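Local coordinates for DNA mismatch repair protein MutL (Aquifex aeolicus, PDB 6LZI) that binds and probably hydrolyses ATP through its Bergerat-fold ATPase domain, acting in DNA mismatch repair, at residues 111-115 and 126-130; 99-105 and 134-140; 169-174 and 236-241. One frame throughout, in Å; residues are numbered along the deposited sequence.

In the fold
Interactions 1 and 2 belong to the same eight-stranded sheet of the ATPase domain, whereas interaction 3 lies where that domain's helix 156-173 meets the smaller five-stranded sheet. Strands 100-106 and 113-119 are neighbours, so interactions 1 and 2 touch directly: R104 NE reaches E115 OE1 in a salt bridge. Interaction 1, at an edge strand, is the more exposed, with R127 and R128 at the surface pairing with glutamates, one of them (E115) buried. Interaction 2 lies deeper, largely apolar on one face and charged on the other, and reaches the ADP pocket. Interaction 3 has no hydrogen bond between its segments and relies on van der Waals and CH-pi packing, about 13 Å from interaction 2 at the nearest atoms.

Interaction 1: residues 111-115 and 126-130; sequences KEGKE and TRRVG
In the antiparallel beta hairpin of strands 113-119 and 122-129, E112 and R128 form a side-on salt bridge near the open end. R128 NE gives a nearly straight bond to E112 OE2 (2.8 Å, 165°); it meets the syn lone pair of OE2, which lies near the guanidinium plane. R128 NH2 reaches E112 OE1 at 2.9 Å from the syn side, though tilted from the carboxylate plane. With one nitrogen on each oxygen, the two planes lie only 20° apart, and the paired bonds restrain the rotation of both groups. A bend at chi3 (52°) turns the guanidinium of R128 back toward the carboxylate.

The backbones are joined through two hydrogen-bonded pairs, G113 with V129 and E115 with R127, around the non-hydrogen-bonded pair K114 with R128. G113 N donates to V129 O at 2.8 Å, and V129 N returns a bond to G113 O. On the face holding E115, R127 and V129, V129 CG1 packs against E115 CB at 3.7 Å, while V129 CG2 rests over the backbone of G113. E115 and R127 run side by side on this face as an ion pair whose close details are doubtful.

Farther along the hairpin, E117 also pairs with R127. Strand 122-129 is one of the sheet's two edge strands; on the inner side, strand 113-119 joins strand 100-106 through the backbones of K114 and S105, and K114 packs on helix 58-61.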
loop_
_atom_site.group_PDB
_atom_site.type_symbol
_atom_site.label_atom_id
_atom_site.label_comp_id
_atom_site.label_asym_id
_atom_site.label_seq_id
_atom_site.Cartn_x
_atom_site.Cartn_y
_atom_site.Cartn_z
ATOM N N LYS A 111 0.110 25.460 -12.630
ATOM C CA LYS A 111 0.853 26.109 -11.550
ATOM C C LYS A 111 0.155 25.955 -10.205
ATOM O O LYS A 111 0.826 25.921 -9.158
ATOM C CB LYS A 111 1.036 27.609 -11.857
ATOM C CG LYS A 111 1.819 27.911 -13.127
ATOM C CD LYS A 111 2.054 29.408 -13.265
ATOM C CE LYS A 111 2.655 29.785 -14.623
ATOM N NZ LYS A 111 3.923 29.052 -14.856
ATOM N N GLU A 112 -1.171 25.803 -10.227
ATOM C CA GLU A 112 -2.015 25.765 -9.035
ATOM C C GLU A 112 -2.716 24.431 -8.939
ATOM O O GLU A 112 -3.012 23.788 -9.959
ATOM C CB GLU A 112 -3.149 26.812 -9.046
ATOM C CG GLU A 112 -2.806 28.190 -9.341
ATOM C CD GLU A 112 -3.928 29.113 -8.863
ATOM O OE1 GLU A 112 -3.612 30.246 -8.462
ATOM O OE2 GLU A 112 -5.118 28.706 -8.861
ATOM N N GLY A 113 -3.045 24.055 -7.709
ATOM C CA GLY A 113 -3.878 22.908 -7.481
ATOM C C GLY A 113 -5.329 23.313 -7.286
ATOM O O GLY A 113 -5.679 24.490 -7.184
ATOM N N LYS A 114 -6.179 22.284 -7.219
ATOM C CA LYS A 114 -7.590 22.441 -6.945
ATOM C C LYS A 114 -8.011 21.428 -5.884
ATOM O O LYS A 114 -7.569 20.263 -5.880
ATOM C CB LYS A 114 -8.404 22.289 -8.271
ATOM C CG LYS A 114 -9.914 22.145 -8.068
ATOM C CD LYS A 114 -10.709 22.262 -9.337
ATOM C CE LYS A 114 -10.189 23.361 -10.242
ATOM N NZ LYS A 114 -10.237 24.796 -9.767
ATOM N N GLU A 115 -8.945 21.823 -5.050
ATOM C CA GLU A 115 -9.359 20.985 -3.927
ATOM C C GLU A 115 -10.875 20.817 -3.953
ATOM O O GLU A 115 -11.594 21.781 -4.163
ATOM C CB GLU A 115 -8.913 21.633 -2.620
ATOM C CG GLU A 115 -9.521 20.891 -1.444
ATOM C CD GLU A 115 -9.090 21.434 -0.147
ATOM O OE1 GLU A 115 -7.892 21.454 0.095
ATOM O OE2 GLU A 115 -9.958 21.866 0.628
ATOM N N THR A 126 -15.419 23.547 -4.000
ATOM C CA THR A 126 -14.076 23.396 -4.519
ATOM C C THR A 126 -13.346 24.699 -4.316
ATOM O O THR A 126 -13.950 25.769 -4.148
ATOM C CB THR A 126 -14.008 23.072 -6.011
ATOM O OG1 THR A 126 -14.293 24.266 -6.759
ATOM C CG2 THR A 126 -15.025 22.007 -6.362
ATOM N N ARG A 127 -12.034 24.598 -4.418
ATOM C CA ARG A 127 -11.191 25.739 -4.103
ATOM C C ARG A 127 -9.902 25.623 -4.900
ATOM O O ARG A 127 -9.391 24.524 -5.106
ATOM C CB ARG A 127 -10.859 25.776 -2.613
ATOM C CG ARG A 127 -11.997 26.275 -1.685
ATOM C CD ARG A 127 -11.749 25.812 -0.263
ATOM N NE ARG A 127 -12.615 24.689 0.080
ATOM C CZ ARG A 127 -12.267 23.719 0.912
ATOM N NH1 ARG A 127 -11.070 23.739 1.483
ATOM N NH2 ARG A 127 -13.105 22.729 1.167
ATOM N N ARG A 128 -9.341 26.788 -5.261
ATOM C CA ARG A 128 -7.966 26.823 -5.768
ATOM C C ARG A 128 -6.979 26.767 -4.609
ATOM O O ARG A 128 -7.193 27.400 -3.580
ATOM C CB ARG A 128 -7.747 28.102 -6.576
ATOM C CG ARG A 128 -8.706 28.238 -7.750
ATOM C CD ARG A 128 -8.760 29.692 -8.312
ATOM N NE ARG A 128 -7.426 30.232 -8.618
ATOM C CZ ARG A 128 -7.135 31.531 -8.669
ATOM N NH1 ARG A 128 -8.088 32.456 -8.395
ATOM N NH2 ARG A 128 -5.882 31.928 -8.959
ATOM N N VAL A 129 -5.917 25.989 -4.746
ATOM C CA VAL A 129 -4.994 25.801 -3.616
ATOM C C VAL A 129 -3.569 25.807 -4.119
ATOM O O VAL A 129 -3.285 25.308 -5.216
ATOM C CB VAL A 129 -5.282 24.517 -2.796
ATOM C CG1 VAL A 129 -6.689 24.573 -2.177
ATOM C CG2 VAL A 129 -5.142 23.260 -3.669
ATOM N N GLY A 130 -2.664 26.404 -3.322
ATOM C CA GLY A 130 -1.242 26.277 -3.639
ATOM C C GLY A 130 -0.665 24.985 -3.073
ATOM O O GLY A 130 -0.805 24.721 -1.875
#

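Interaction 2: residues 99-105 and 134-140; sequences SKFKLRS and GTEVEVR. With ADP (adenosine-5'-diphosphate), chain H.
R104 reaches across to E136 and E138 between two antiparallel strands, 100-106 and 134-140, in the sheet of the Bergerat ATP-binding fold. From CB, the chain starts with CG lodged between its own backbone N and carbonyl carbon (chi1 65°), which leans it toward the neighbouring strand: CG packs on E136 CB at 3.6 Å. CD then passes near E136 OE2. Beyond it, NE turns back to E115 in a salt bridge, and CZ turns NH1 toward the two glutamates, which meet the guanidinium at its edge. NH1 bonds to both, reaching E136 OE2 at 2.8 Å along a bent path (132°) and E138 OE2 at 2.9 Å along a nearly straight one (169°). Each carboxylate is met from above its plane. NH2 makes a weak bond to a water that also links K102 NZ and E138 OE1. An alanine here would remove this bridge, and the carboxylates of E136 and E138 would probably be left close together without the shared positive charge. R48 pairs with the other oxygen of E136, OE1.

The other face is largely apolar, with S105 and T135 as its polar end near the nucleotide. F101 CE2 meets V137 CG1 at 3.6 Å, and L103 CD1 touches V137 CG2 at 3.8 Å; helix 91-96 covers F101, L103 and V139. Six backbone hydrogen bonds, two in each of three pairs, join the strands between K100-R140 and R104-E136. S105 OG donates to T135 OG1 at 2.9 Å, and T135 OG1 lies 3.4 Å from N1 of the ADP adenine.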
loop_
_atom_site.group_PDB
_atom_site.type_symbol
_atom_site.label_atom_id
_atom_site.label_comp_id
_atom_site.label_asym_id
_atom_site.label_seq_id
_atom_site.Cartn_x
_atom_site.Cartn_y
_atom_site.Cartn_z
ATOM N N SER A 99 -17.449 9.290 4.371
ATOM C CA SER A 99 -16.473 10.069 5.085
ATOM C C SER A 99 -16.696 11.541 4.804
ATOM O O SER A 99 -17.492 11.934 3.939
ATOM C CB SER A 99 -15.005 9.743 4.697
ATOM O OG SER A 99 -14.737 10.051 3.343
ATOM N N LYS A 100 -15.948 12.313 5.545
ATOM C CA LYS A 100 -15.684 13.740 5.317
ATOM C C LYS A 100 -14.371 13.826 4.542
ATOM O O LYS A 100 -13.282 13.627 5.096
ATOM C CB LYS A 100 -15.612 14.503 6.637
ATOM C CG LYS A 100 -16.949 14.663 7.481
ATOM C CD LYS A 100 -16.635 14.941 8.961
ATOM C CE LYS A 100 -17.826 15.458 9.794
ATOM N NZ LYS A 100 -19.116 14.940 9.288
ATOM N N PHE A 101 -14.491 14.122 3.269
ATOM C CA PHE A 101 -13.509 13.761 2.258
ATOM C C PHE A 101 -12.951 15.027 1.641
ATOM O O PHE A 101 -13.715 15.865 1.148
ATOM C CB PHE A 101 -14.209 12.884 1.191
ATOM C CG PHE A 101 -13.340 12.512 0.022
ATOM C CD1 PHE A 101 -13.312 13.323 -1.107
ATOM C CD2 PHE A 101 -12.686 11.261 -0.026
ATOM C CE1 PHE A 101 -12.512 12.952 -2.203
ATOM C CE2 PHE A 101 -11.891 10.918 -1.119
ATOM C CZ PHE A 101 -11.822 11.728 -2.189
ATOM N N LYS A 102 -11.625 15.177 1.620
ATOM C CA LYS A 102 -11.065 16.214 0.772
ATOM C C LYS A 102 -10.102 15.601 -0.237
ATOM O O LYS A 102 -9.336 14.718 0.092
ATOM C CB LYS A 102 -10.308 17.285 1.590
ATOM C CG LYS A 102 -11.187 18.234 2.362
ATOM C CD LYS A 102 -10.390 19.366 2.959
ATOM C CE LYS A 102 -11.252 20.149 3.969
ATOM N NZ LYS A 102 -10.338 20.792 4.964
ATOM N N LEU A 103 -10.100 16.097 -1.446
ATOM C CA LEU A 103 -9.027 15.709 -2.366
ATOM C C LEU A 103 -8.449 16.976 -2.962
ATOM O O LEU A 103 -9.189 17.787 -3.484
ATOM C CB LEU A 103 -9.542 14.835 -3.489
ATOM C CG LEU A 103 -8.593 14.413 -4.662
ATOM C CD1 LEU A 103 -8.932 12.975 -5.226
ATOM C CD2 LEU A 103 -8.629 15.344 -5.806
ATOM N N ARG A 104 -7.146 17.169 -2.854
ATOM C CA ARG A 104 -6.514 18.279 -3.541
ATOM C C ARG A 104 -5.495 17.716 -4.530
ATOM O O ARG A 104 -4.846 16.712 -4.251
ATOM C CB ARG A 104 -5.854 19.275 -2.542
ATOM C CG ARG A 104 -4.668 18.723 -1.709
ATOM C CD ARG A 104 -4.193 19.863 -0.758
ATOM N NE ARG A 104 -5.267 20.120 0.220
ATOM C CZ ARG A 104 -5.425 19.391 1.329
ATOM N NH1 ARG A 104 -4.608 18.364 1.576
ATOM N NH2 ARG A 104 -6.423 19.650 2.200
ATOM N N SER A 105 -5.380 18.347 -5.692
ATOM C CA SER A 105 -4.458 17.852 -6.739
ATOM C C SER A 105 -3.988 18.987 -7.645
ATOM O O SER A 105 -4.753 19.886 -8.026
ATOM C CB SER A 105 -5.108 16.757 -7.612
ATOM O OG SER A 105 -4.159 16.152 -8.456
ATOM N N GLY A 134 1.119 16.946 -7.726
ATOM C CA GLY A 134 0.732 15.645 -7.185
ATOM C C GLY A 134 -0.655 15.730 -6.519
ATOM O O GLY A 134 -1.458 16.612 -6.818
ATOM N N THR A 135 -0.956 14.776 -5.640
ATOM C CA THR A 135 -2.321 14.600 -5.117
ATOM C C THR A 135 -2.280 14.273 -3.644
ATOM O O THR A 135 -1.397 13.546 -3.193
ATOM C CB THR A 135 -3.030 13.442 -5.883
ATOM O OG1 THR A 135 -3.065 13.760 -7.277
ATOM C CG2 THR A 135 -4.441 13.219 -5.406
ATOM N N GLU A 136 -3.199 14.858 -2.879
ATOM C CA GLU A 136 -3.320 14.583 -1.459
ATOM C C GLU A 136 -4.797 14.326 -1.178
ATOM O O GLU A 136 -5.640 15.137 -1.558
ATOM C CB GLU A 136 -2.789 15.786 -0.648
ATOM C CG GLU A 136 -2.846 15.465 0.831
ATOM C CD GLU A 136 -1.890 16.394 1.563
ATOM O OE1 GLU A 136 -1.024 15.868 2.268
ATOM O OE2 GLU A 136 -1.948 17.584 1.211
ATOM N N VAL A 137 -5.121 13.201 -0.529
ATOM C CA VAL A 137 -6.497 12.857 -0.195
ATOM C C VAL A 137 -6.566 12.725 1.322
ATOM O O VAL A 137 -5.682 12.099 1.948
ATOM C CB VAL A 137 -6.890 11.536 -0.909
ATOM C CG1 VAL A 137 -8.379 11.205 -0.621
ATOM C CG2 VAL A 137 -6.674 11.734 -2.383
ATOM N N GLU A 138 -7.578 13.362 1.931
ATOM C CA GLU A 138 -7.800 13.290 3.379
ATOM C C GLU A 138 -9.180 12.709 3.570
ATOM O O GLU A 138 -10.150 13.264 3.066
ATOM C CB GLU A 138 -7.727 14.680 4.024
ATOM C CG GLU A 138 -6.340 15.193 3.790
ATOM C CD GLU A 138 -6.068 16.504 4.460
ATOM O OE1 GLU A 138 -6.935 16.938 5.235
ATOM O OE2 GLU A 138 -4.992 17.074 4.189
ATOM N N VAL A 139 -9.248 11.593 4.292
ATOM C CA VAL A 139 -10.506 10.915 4.614
ATOM C C VAL A 139 -10.707 10.965 6.134
ATOM O O VAL A 139 -9.887 10.422 6.895
ATOM C CB VAL A 139 -10.441 9.467 4.102
ATOM C CG1 VAL A 139 -11.693 8.730 4.436
ATOM C CG2 VAL A 139 -10.184 9.580 2.572
ATOM N N ARG A 140 -11.699 11.740 6.572
ATOM C CA ARG A 140 -11.926 11.943 7.995
ATOM C C ARG A 140 -13.218 11.295 8.433
ATOM O O ARG A 140 -14.182 11.302 7.674
ATOM C CB ARG A 140 -11.991 13.438 8.347
ATOM C CG ARG A 140 -10.588 14.099 8.323
ATOM C CD ARG A 140 -10.652 15.556 8.822
ATOM N NE ARG A 140 -9.267 15.987 9.021
ATOM C CZ ARG A 140 -8.535 15.715 10.113
ATOM N NH1 ARG A 140 -9.044 15.025 11.141
ATOM N NH2 ARG A 140 -7.280 16.116 10.174
HETATM P PB ADP H . -9.961 3.952 -10.697
HETATM O O1B ADP H . -8.639 4.193 -10.051
HETATM O O2B ADP H . -10.033 4.551 -12.126
HETATM O O3B ADP H . -10.326 2.484 -10.713
HETATM P PA ADP H . -10.751 5.713 -8.578
HETATM O O1A ADP H . -12.089 6.127 -8.038
HETATM O O2A ADP H . -9.834 5.085 -7.586
HETATM O O3A ADP H . -11.087 4.703 -9.849
HETATM O "O5'" ADP H . -9.935 7.008 -9.096
HETATM C "C5'" ADP H . -10.631 7.622 -10.182
HETATM C "C4'" ADP H . -9.656 8.371 -11.086
HETATM O "O4'" ADP H . -9.128 9.467 -10.382
HETATM C "C3'" ADP H . -8.454 7.593 -11.583
HETATM O "O3'" ADP H . -8.780 6.951 -12.846
HETATM C "C2'" ADP H . -7.436 8.690 -11.828
HETATM O "O2'" ADP H . -7.799 9.225 -13.142
HETATM C "C1'" ADP H . -7.805 9.735 -10.803
HETATM N N9 ADP H . -6.980 9.663 -9.604
HETATM C C8 ADP H . -7.331 9.196 -8.374
HETATM N N7 ADP H . -6.301 9.316 -7.495
HETATM C C5 ADP H . -5.283 9.848 -8.221
HETATM C C6 ADP H . -3.908 10.219 -7.875
HETATM N N6 ADP H . -3.440 10.001 -6.615
HETATM N N1 ADP H . -3.138 10.748 -8.865
HETATM C C2 ADP H . -3.663 10.910 -10.150
HETATM N N3 ADP H . -4.907 10.619 -10.522
HETATM C C4 ADP H . -5.732 10.104 -9.569
HETATM O O HOH W 1 -11.351 15.582 5.117
HETATM O O HOH W 2 -7.511 19.647 4.849
#

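Interaction 3: residues 169-174 and 236-241; sequences EYALTN and FINKRP
T173 lays its methyl over one face of the F236 ring: CG2 sits 3.9 Å from the ring centroid, 30° off the normal, a CH-pi contact. L172 comes in at the far end of the same ring, its CB 3.7 Å from F236 CZ. Beside them, E169 is stretched over P241, with CG anti to the backbone N (chi1 171°) and the chain extended beyond it, crossing the proline at about a right angle and bringing CD to 3.2 Å from P241 CG. K239 crosses T173 at a slant, its CE 3.7 Å from T173 O.

Behind this layer, the hairpin, with its type I' turn from I237 to R240, sets F236 and P241 on its strands and K239 in the turn, closed by backbone hydrogen bonds from I237 N to R240 O and from R240 N to I237 O. On the helix side, N174 ND2 donates in its amide plane to a lone pair of Y170 O (3.0 Å), which also accepts from T173 N.

Y264 meets the F236 ring and takes part in a hydrogen bond with L172 O, tying strand 260-266 to both segments. Helix 196-204 packs against L172, while Y170 and N174 lean on helix 16-29 and strand 178-183, so the end of helix 156-173 is wedged between the two sheets.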
loop_
_atom_site.group_PDB
_atom_site.type_symbol
_atom_site.label_atom_id
_atom_site.label_comp_id
_atom_site.label_asym_id
_atom_site.label_seq_id
_atom_site.Cartn_x
_atom_site.Cartn_y
_atom_site.Cartn_z
ATOM N N GLU A 169 3.466 -4.348 2.244
ATOM C CA GLU A 169 3.181 -5.166 1.064
ATOM C C GLU A 169 3.376 -4.386 -0.221
ATOM O O GLU A 169 3.961 -4.894 -1.185
ATOM C CB GLU A 169 1.768 -5.684 1.203
ATOM C CG GLU A 169 1.132 -6.384 0.046
ATOM C CD GLU A 169 -0.230 -6.911 0.496
ATOM O OE1 GLU A 169 -1.251 -6.271 0.141
ATOM O OE2 GLU A 169 -0.251 -7.919 1.243
ATOM N N TYR A 170 2.894 -3.150 -0.259
ATOM C CA TYR A 170 3.186 -2.281 -1.399
ATOM C C TYR A 170 4.684 -1.942 -1.487
ATOM O O TYR A 170 5.265 -1.821 -2.583
ATOM C CB TYR A 170 2.427 -0.966 -1.226
ATOM C CG TYR A 170 0.990 -1.027 -1.613
ATOM C CD1 TYR A 170 0.645 -1.190 -2.895
ATOM C CD2 TYR A 170 -0.023 -0.825 -0.674
ATOM C CE1 TYR A 170 -0.652 -1.203 -3.287
ATOM C CE2 TYR A 170 -1.371 -0.831 -1.059
ATOM C CZ TYR A 170 -1.652 -1.042 -2.383
ATOM O OH TYR A 170 -2.946 -1.010 -2.871
ATOM N N ALA A 171 5.325 -1.744 -0.352
ATOM C CA ALA A 171 6.741 -1.451 -0.488
ATOM C C ALA A 171 7.523 -2.645 -1.034
ATOM O O ALA A 171 8.537 -2.455 -1.741
ATOM C CB ALA A 171 7.414 -1.078 0.828
ATOM N N LEU A 172 7.080 -3.853 -0.709
ATOM C CA LEU A 172 7.813 -5.008 -1.216
ATOM C C LEU A 172 7.714 -5.205 -2.726
ATOM O O LEU A 172 8.592 -5.893 -3.284
ATOM C CB LEU A 172 7.353 -6.264 -0.484
ATOM C CG LEU A 172 7.898 -6.367 0.976
ATOM C CD1 LEU A 172 7.094 -7.392 1.848
ATOM C CD2 LEU A 172 9.389 -6.664 1.097
ATOM N N THR A 173 6.702 -4.659 -3.409
ATOM C CA THR A 173 6.622 -4.788 -4.858
ATOM C C THR A 173 6.920 -3.497 -5.580
ATOM O O THR A 173 6.759 -3.431 -6.790
ATOM C CB THR A 173 5.241 -5.269 -5.279
ATOM O OG1 THR A 173 4.221 -4.475 -4.654
ATOM C CG2 THR A 173 5.119 -6.694 -4.792
ATOM N N ASN A 174 7.297 -2.465 -4.849
ATOM C CA ASN A 174 7.570 -1.178 -5.452
ATOM C C ASN A 174 8.860 -0.622 -4.911
ATOM O O ASN A 174 8.849 0.377 -4.189
ATOM C CB ASN A 174 6.403 -0.236 -5.165
ATOM C CG ASN A 174 5.174 -0.607 -5.956
ATOM O OD1 ASN A 174 5.084 -0.281 -7.143
ATOM N ND2 ASN A 174 4.220 -1.329 -5.305
ATOM N N PHE A 236 4.204 -13.227 -3.769
ATOM C CA PHE A 236 3.730 -12.268 -4.754
ATOM C C PHE A 236 3.731 -13.005 -6.074
ATOM O O PHE A 236 4.786 -13.472 -6.510
ATOM C CB PHE A 236 4.630 -11.023 -4.817
ATOM C CG PHE A 236 4.725 -10.293 -3.507
ATOM C CD1 PHE A 236 3.756 -9.362 -3.142
ATOM C CD2 PHE A 236 5.754 -10.564 -2.628
ATOM C CE1 PHE A 236 3.795 -8.708 -1.922
ATOM C CE2 PHE A 236 5.819 -9.888 -1.361
ATOM C CZ PHE A 236 4.856 -8.953 -1.039
ATOM N N ILE A 237 2.550 -13.164 -6.675
ATOM C CA ILE A 237 2.440 -13.789 -7.987
ATOM C C ILE A 237 2.133 -12.692 -8.998
ATOM O O ILE A 237 1.087 -12.035 -8.921
ATOM C CB ILE A 237 1.403 -14.917 -8.003
ATOM C CG1 ILE A 237 1.811 -15.984 -6.968
ATOM C CG2 ILE A 237 1.376 -15.551 -9.369
ATOM C CD1 ILE A 237 1.234 -17.376 -7.189
ATOM N N ASN A 238 3.058 -12.503 -9.933
ATOM C CA ASN A 238 3.002 -11.464 -10.956
ATOM C C ASN A 238 2.679 -10.129 -10.302
ATOM O O ASN A 238 1.675 -9.476 -10.595
ATOM C CB ASN A 238 1.997 -11.809 -12.062
ATOM C CG ASN A 238 2.212 -13.190 -12.628
ATOM O OD1 ASN A 238 3.027 -13.958 -12.122
ATOM N ND2 ASN A 238 1.467 -13.526 -13.675
ATOM N N LYS A 239 3.522 -9.787 -9.330
ATOM C CA LYS A 239 3.540 -8.508 -8.631
ATOM C C LYS A 239 2.322 -8.301 -7.730
ATOM O O LYS A 239 2.148 -7.213 -7.195
ATOM C CB LYS A 239 3.692 -7.341 -9.628
ATOM C CG LYS A 239 4.189 -6.007 -9.017
ATOM C CD LYS A 239 4.038 -4.848 -10.011
ATOM C CE LYS A 239 4.074 -3.479 -9.335
ATOM N NZ LYS A 239 3.190 -3.387 -8.114
ATOM N N ARG A 240 1.493 -9.328 -7.506
ATOM C CA ARG A 240 0.363 -9.095 -6.618
ATOM C C ARG A 240 0.472 -9.957 -5.362
ATOM O O ARG A 240 0.901 -11.109 -5.446
ATOM C CB ARG A 240 -0.971 -9.402 -7.325
ATOM C CG ARG A 240 -1.106 -8.743 -8.670
ATOM C CD ARG A 240 -2.307 -9.295 -9.440
ATOM N NE ARG A 240 -1.975 -9.532 -10.850
ATOM C CZ ARG A 240 -2.868 -9.671 -11.832
ATOM N NH1 ARG A 240 -4.169 -9.591 -11.571
ATOM N NH2 ARG A 240 -2.460 -9.884 -13.081
ATOM N N PRO A 241 0.055 -9.451 -4.201
ATOM C CA PRO A 241 0.193 -10.232 -2.955
ATOM C C PRO A 241 -0.838 -11.360 -2.862
ATOM O O PRO A 241 -2.045 -11.130 -2.938
ATOM C CB PRO A 241 -0.019 -9.192 -1.859
ATOM C CG PRO A 241 -0.243 -7.880 -2.587
ATOM C CD PRO A 241 -0.581 -8.143 -3.971
#